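Local coordinates for protein toluene, o-xylene monooxygenase oxygenase subunit (Pseudomonas stutzeri, PDB 2INC) that is a subunit of the oxygenase component of toluene, o-xylene monooxygenase, a bacterial multicomponent enzyme that probably hydroxylates toluene, o-xylene and related aromatics, at residues R122-A127 against P190-F195; H126-G131 against E197-A202. One frame throughout, in Å; residues are numbered along the deposited sequence.

Contact 1 of 2, residues R122-A127 against P190-F195; sequences RYLFHA and PAWQGF
The indole of Trp192 and the phenyl ring of Phe195 share one methyl, Leu124 CD2, but meet it differently. At Trp192 the methyl sits at the rim of the six-membered ring, in its plane, with CD2 3.9 Å from CZ3. At Phe195 it lies over one face, above the inner end of the ring, with CD2 4.0 Å from CG. This is helix-to-helix packing in the all-helical, ferritin-like fold of the Methane/Phenol/Alkene Hydroxylase family, where helices 121-138 and 190-202 run in roughly the same direction. Leu124 reaches across because its CG swings opposite the backbone nitrogen (chi1 179°), sending the branch out from its helix. No hydrogen bond crosses here, and the contact is small, apolar and buried. The core continues on helix 208-237, where Val223 touches both Leu124 and Phe195. The polar atom of the indole is satisfied elsewhere: Trp192 NE1 donates to the backbone oxygen of Arg116, while Tyr296 meets the ring edge-to-face. Beside the contact, Tyr123 stacks on Trp186 of helix 182-188, and Arg122 NH1 forms a salt bridge to Glu182 of the same helix. The second terminal nitrogen of that guanidinium, Arg122 NH2, donates to Tyr123 OH at 3.1 Å. The bond is bent, 136° at the hydrogen. The hydroxyl lies 28° out of the guanidinium plane.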
loop_
_atom_site.group_PDB
_atom_site.type_symbol
_atom_site.label_atom_id
_atom_site.label_comp_id
_atom_site.label_asym_id
_atom_site.label_seq_id
_atom_site.Cartn_x
_atom_site.Cartn_y
_atom_site.Cartn_z
ATOM N N ARG B 122 -26.766 -13.491 21.309
ATOM C CA ARG B 122 -25.376 -13.900 21.110
ATOM C C ARG B 122 -25.317 -15.428 20.848
ATOM O O ARG B 122 -24.488 -15.904 20.055
ATOM C CB ARG B 122 -24.458 -13.442 22.253
ATOM C CG ARG B 122 -24.474 -14.299 23.528
ATOM C CD ARG B 122 -23.292 -13.896 24.401
ATOM N NE ARG B 122 -23.325 -14.645 25.675
ATOM C CZ ARG B 122 -23.865 -14.168 26.772
ATOM N NH1 ARG B 122 -24.356 -12.927 26.759
ATOM N NH2 ARG B 122 -23.860 -14.890 27.884
ATOM N N TYR B 123 -26.208 -16.188 21.492
ATOM C CA TYR B 123 -26.274 -17.646 21.256
ATOM C C TYR B 123 -26.794 -17.924 19.846
ATOM O O TYR B 123 -26.223 -18.705 19.071
ATOM C CB TYR B 123 -27.093 -18.355 22.375
ATOM C CG TYR B 123 -26.351 -18.226 23.690
ATOM C CD1 TYR B 123 -25.310 -19.093 23.986
ATOM C CD2 TYR B 123 -26.646 -17.213 24.608
ATOM C CE1 TYR B 123 -24.580 -18.971 25.143
ATOM C CE2 TYR B 123 -25.855 -17.082 25.809
ATOM C CZ TYR B 123 -24.860 -17.963 26.042
ATOM O OH TYR B 123 -24.034 -17.889 27.179
ATOM N N LEU B 124 -27.866 -17.292 19.476
ATOM C CA LEU B 124 -28.440 -17.610 18.202
ATOM C C LEU B 124 -27.461 -17.227 17.056
ATOM O O LEU B 124 -27.297 -17.992 16.127
ATOM C CB LEU B 124 -29.770 -16.893 18.048
ATOM C CG LEU B 124 -30.455 -17.141 16.707
ATOM C CD1 LEU B 124 -30.525 -18.663 16.302
ATOM C CD2 LEU B 124 -31.898 -16.623 16.845
ATOM N N PHE B 125 -26.799 -16.080 17.146
ATOM C CA PHE B 125 -25.890 -15.645 16.069
ATOM C C PHE B 125 -24.668 -16.538 16.016
ATOM O O PHE B 125 -24.192 -16.841 14.915
ATOM C CB PHE B 125 -25.451 -14.150 16.226
ATOM C CG PHE B 125 -26.577 -13.149 16.068
ATOM C CD1 PHE B 125 -26.462 -11.866 16.651
ATOM C CD2 PHE B 125 -27.720 -13.440 15.348
ATOM C CE1 PHE B 125 -27.455 -10.907 16.534
ATOM C CE2 PHE B 125 -28.751 -12.493 15.225
ATOM C CZ PHE B 125 -28.619 -11.216 15.811
ATOM N N HIS B 126 -24.166 -16.987 17.182
ATOM C CA HIS B 126 -23.072 -17.943 17.155
ATOM C C HIS B 126 -23.509 -19.298 16.566
ATOM O O HIS B 126 -22.767 -19.882 15.796
ATOM C CB HIS B 126 -22.449 -18.163 18.534
ATOM C CG HIS B 126 -21.214 -19.018 18.474
ATOM N ND1 HIS B 126 -20.057 -18.606 17.852
ATOM C CD2 HIS B 126 -20.996 -20.291 18.869
ATOM C CE1 HIS B 126 -19.157 -19.576 17.907
ATOM N NE2 HIS B 126 -19.698 -20.606 18.538
ATOM N N ALA B 127 -24.736 -19.733 16.837
ATOM C CA ALA B 127 -25.268 -20.965 16.232
ATOM C C ALA B 127 -25.359 -20.797 14.711
ATOM O O ALA B 127 -25.077 -21.730 13.983
ATOM C CB ALA B 127 -26.655 -21.290 16.814
ATOM N N PRO B 190 -39.629 -19.444 27.097
ATOM C CA PRO B 190 -40.471 -19.933 26.013
ATOM C C PRO B 190 -40.242 -19.140 24.745
ATOM O O PRO B 190 -40.379 -19.744 23.654
ATOM C CB PRO B 190 -41.908 -19.648 26.481
ATOM C CG PRO B 190 -41.788 -19.457 28.005
ATOM C CD PRO B 190 -40.396 -19.145 28.331
ATOM N N ALA B 191 -39.932 -17.822 24.860
ATOM C CA ALA B 191 -39.822 -16.975 23.646
ATOM C C ALA B 191 -38.713 -17.468 22.737
ATOM O O ALA B 191 -38.787 -17.250 21.510
ATOM C CB ALA B 191 -39.567 -15.513 23.980
ATOM N N TRP B 192 -37.714 -18.134 23.313
ATOM C CA TRP B 192 -36.549 -18.581 22.501
ATOM C C TRP B 192 -36.548 -20.063 22.143
ATOM O O TRP B 192 -35.671 -20.521 21.390
ATOM C CB TRP B 192 -35.266 -18.341 23.272
ATOM C CG TRP B 192 -34.904 -16.898 23.324
ATOM C CD1 TRP B 192 -35.097 -16.070 24.383
ATOM C CD2 TRP B 192 -34.266 -16.112 22.295
ATOM N NE1 TRP B 192 -34.631 -14.798 24.090
ATOM C CE2 TRP B 192 -34.132 -14.793 22.809
ATOM C CE3 TRP B 192 -33.807 -16.383 20.991
ATOM C CZ2 TRP B 192 -33.534 -13.749 22.081
ATOM C CZ3 TRP B 192 -33.217 -15.322 20.250
ATOM C CH2 TRP B 192 -33.080 -14.026 20.810
ATOM N N GLN B 193 -37.513 -20.812 22.666
ATOM C CA GLN B 193 -37.508 -22.246 22.440
ATOM C C GLN B 193 -37.820 -22.697 20.996
ATOM O O GLN B 193 -37.287 -23.717 20.560
ATOM C CB GLN B 193 -38.365 -22.953 23.488
ATOM C CG GLN B 193 -37.747 -23.027 24.923
ATOM C CD GLN B 193 -36.251 -22.863 24.911
ATOM O OE1 GLN B 193 -35.515 -23.834 24.617
ATOM N NE2 GLN B 193 -35.757 -21.629 25.213
ATOM N N GLY B 194 -38.672 -21.980 20.272
ATOM C CA GLY B 194 -38.871 -22.219 18.831
ATOM C C GLY B 194 -37.533 -22.095 18.151
ATOM O O GLY B 194 -37.093 -23.041 17.521
ATOM N N PHE B 195 -36.872 -20.933 18.251
ATOM C CA PHE B 195 -35.521 -20.792 17.653
ATOM C C PHE B 195 -34.483 -21.792 18.082
ATOM O O PHE B 195 -33.688 -22.269 17.270
ATOM C CB PHE B 195 -34.955 -19.379 17.860
ATOM C CG PHE B 195 -35.491 -18.383 16.821
ATOM C CD1 PHE B 195 -36.258 -17.287 17.213
ATOM C CD2 PHE B 195 -35.312 -18.634 15.455
ATOM C CE1 PHE B 195 -36.833 -16.427 16.234
ATOM C CE2 PHE B 195 -35.841 -17.802 14.505
ATOM C CZ PHE B 195 -36.623 -16.672 14.910
#

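Contact 2 of 2, residues H126-G131 against E197-A202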
loop_
_atom_site.group_PDB
_atom_site.type_symbol
_atom_site.label_atom_id
_atom_site.label_comp_id
_atom_site.label_asym_id
_atom_site.label_seq_id
_atom_site.Cartn_x
_atom_site.Cartn_y
_atom_site.Cartn_z
ATOM N N HIS B 126 -24.166 -16.987 17.182
ATOM C CA HIS B 126 -23.072 -17.943 17.155
ATOM C C HIS B 126 -23.509 -19.298 16.566
ATOM O O HIS B 126 -22.767 -19.882 15.796
ATOM C CB HIS B 126 -22.449 -18.163 18.534
ATOM C CG HIS B 126 -21.214 -19.018 18.474
ATOM N ND1 HIS B 126 -20.057 -18.606 17.852
ATOM C CD2 HIS B 126 -20.996 -20.291 18.869
ATOM C CE1 HIS B 126 -19.157 -19.576 17.907
ATOM N NE2 HIS B 126 -19.698 -20.606 18.538
ATOM N N ALA B 127 -24.736 -19.733 16.837
ATOM C CA ALA B 127 -25.268 -20.965 16.232
ATOM C C ALA B 127 -25.359 -20.797 14.711
ATOM O O ALA B 127 -25.077 -21.730 13.983
ATOM C CB ALA B 127 -26.655 -21.290 16.814
ATOM N N LEU B 128 -25.662 -19.598 14.231
ATOM C CA LEU B 128 -25.653 -19.374 12.782
ATOM C C LEU B 128 -24.236 -19.418 12.216
ATOM O O LEU B 128 -24.019 -19.892 11.066
ATOM C CB LEU B 128 -26.308 -18.031 12.442
ATOM C CG LEU B 128 -27.814 -17.887 12.673
ATOM C CD1 LEU B 128 -28.197 -16.449 12.286
ATOM C CD2 LEU B 128 -28.568 -18.904 11.847
ATOM N N GLN B 129 -23.287 -18.844 12.951
ATOM C CA GLN B 129 -21.861 -18.882 12.622
ATOM C C GLN B 129 -21.436 -20.323 12.453
ATOM O O GLN B 129 -20.779 -20.675 11.508
ATOM C CB GLN B 129 -21.093 -18.242 13.777
ATOM C CG GLN B 129 -19.558 -18.157 13.587
ATOM C CD GLN B 129 -18.930 -17.495 14.766
ATOM O OE1 GLN B 129 -19.628 -16.813 15.524
ATOM N NE2 GLN B 129 -17.610 -17.721 14.972
ATOM N N MET B 130 -21.805 -21.177 13.394
ATOM C CA MET B 130 -21.519 -22.595 13.276
ATOM C C MET B 130 -22.208 -23.257 12.084
ATOM O O MET B 130 -21.614 -24.096 11.377
ATOM C CB MET B 130 -21.989 -23.300 14.547
ATOM C CG MET B 130 -21.144 -22.908 15.745
ATOM S SD MET B 130 -21.985 -23.539 17.239
ATOM C CE MET B 130 -21.765 -25.323 17.082
ATOM N N GLY B 131 -23.468 -22.896 11.869
ATOM C CA GLY B 131 -24.258 -23.389 10.711
ATOM C C GLY B 131 -23.607 -23.096 9.399
ATOM O O GLY B 131 -23.392 -23.998 8.572
ATOM N N GLU B 197 -34.845 -24.887 19.274
ATOM C CA GLU B 197 -35.152 -26.190 18.672
ATOM C C GLU B 197 -34.805 -26.180 17.207
ATOM O O GLU B 197 -34.147 -27.103 16.730
ATOM C CB GLU B 197 -36.649 -26.545 18.851
ATOM C CG GLU B 197 -37.031 -27.902 18.212
ATOM C CD GLU B 197 -38.425 -28.385 18.574
ATOM O OE1 GLU B 197 -39.235 -27.638 19.191
ATOM O OE2 GLU B 197 -38.733 -29.526 18.196
ATOM N N LEU B 198 -35.269 -25.162 16.484
ATOM C CA LEU B 198 -34.961 -25.031 15.066
ATOM C C LEU B 198 -33.433 -25.098 14.775
ATOM O O LEU B 198 -32.969 -25.940 14.008
ATOM C CB LEU B 198 -35.494 -23.702 14.576
ATOM C CG LEU B 198 -35.124 -23.367 13.120
ATOM C CD1 LEU B 198 -35.536 -24.446 12.059
ATOM C CD2 LEU B 198 -35.677 -21.998 12.760
ATOM N N ILE B 199 -32.661 -24.218 15.403
ATOM C CA ILE B 199 -31.230 -24.187 15.135
ATOM C C ILE B 199 -30.520 -25.458 15.687
ATOM O O ILE B 199 -29.627 -25.962 15.017
ATOM C CB ILE B 199 -30.562 -22.873 15.619
ATOM C CG1 ILE B 199 -29.184 -22.682 14.940
ATOM C CG2 ILE B 199 -30.277 -22.954 17.088
ATOM C CD1 ILE B 199 -29.167 -22.681 13.335
ATOM N N GLU B 200 -30.865 -25.996 16.876
ATOM C CA GLU B 200 -30.189 -27.241 17.271
ATOM C C GLU B 200 -30.395 -28.383 16.286
ATOM O O GLU B 200 -29.443 -29.130 16.004
ATOM C CB GLU B 200 -30.602 -27.716 18.655
ATOM C CG GLU B 200 -30.056 -26.779 19.737
ATOM C CD GLU B 200 -30.454 -27.214 21.159
ATOM O OE1 GLU B 200 -31.103 -28.277 21.344
ATOM O OE2 GLU B 200 -30.102 -26.466 22.089
ATOM N N LYS B 201 -31.633 -28.552 15.797
ATOM C CA LYS B 201 -31.902 -29.592 14.790
ATOM C C LYS B 201 -31.231 -29.323 13.458
ATOM O O LYS B 201 -30.633 -30.249 12.855
ATOM C CB LYS B 201 -33.408 -29.788 14.577
ATOM C CG LYS B 201 -34.055 -30.428 15.837
ATOM C CD LYS B 201 -35.554 -30.669 15.605
ATOM C CE LYS B 201 -36.041 -31.542 16.774
ATOM N NZ LYS B 201 -37.559 -31.727 16.858
ATOM N N ALA B 202 -31.329 -28.072 12.993
ATOM C CA ALA B 202 -30.671 -27.659 11.734
ATOM C C ALA B 202 -29.152 -27.901 11.808
ATOM O O ALA B 202 -28.556 -28.320 10.843
ATOM C CB ALA B 202 -30.985 -26.207 11.371
#
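Ala127 presses its methyl against Ile199, and the fit is tight: Ala127 CB lies 3.4 Å from Ile199 CG1, closer than carbons usually pack. The branch methyl also touches it, Ile199 CG2 standing 4.0 Å from Ala127 CB, so the alanine methyl faces the fork of the isoleucine, nearer the CG1 arm. One residue on, Leu128 reaches round with CD2, 4.1 Å from Ile199 CD1, the two side chains crossing at about a right angle. With CG1 opposite the backbone nitrogen (chi1 -162°), Ile199 extends toward the first helix and serves both neighbours. In this ferritin-like helical array the short side chain of Ala127 probably allows the close approach of helix 190-202, with the CA atoms of Ala127 and Ile199 6.9 Å apart. Gln129 faces elsewhere, its OE1 taking a weak hydrogen bond from His126 ND1, while its NE2 bonds to a polar side chain on the chain of another protein. Farther round helix 190-202, Lys201 NZ makes a salt bridge to Glu197 OE2 at 2.8 Å, through the anti lone pair of that oxygen, and the other oxygen, Glu197 OE1, pairs with Lys291.

Overall arrangement
After four earlier helices the chain reaches helix 121-138, which carries the first segment of both contacts. It then runs through helices 142-172 and 182-188 before helix 190-202 returns alongside. Contact 1 closes this excursion with 62 intervening residues, contact 2 with 65. Because the two helices run in a similar direction, the two closures cross rather than nest: 122-127, 126-131, 190-195, 197-202, with His126 and Ala127 common to both first segments. In space their centres lie about 8 Å apart, joined where Leu124 CD1 packs 4.3 Å from Ile199 CB. Together they form one apolar seam between the helices, with helix 208-237 touching both contacts.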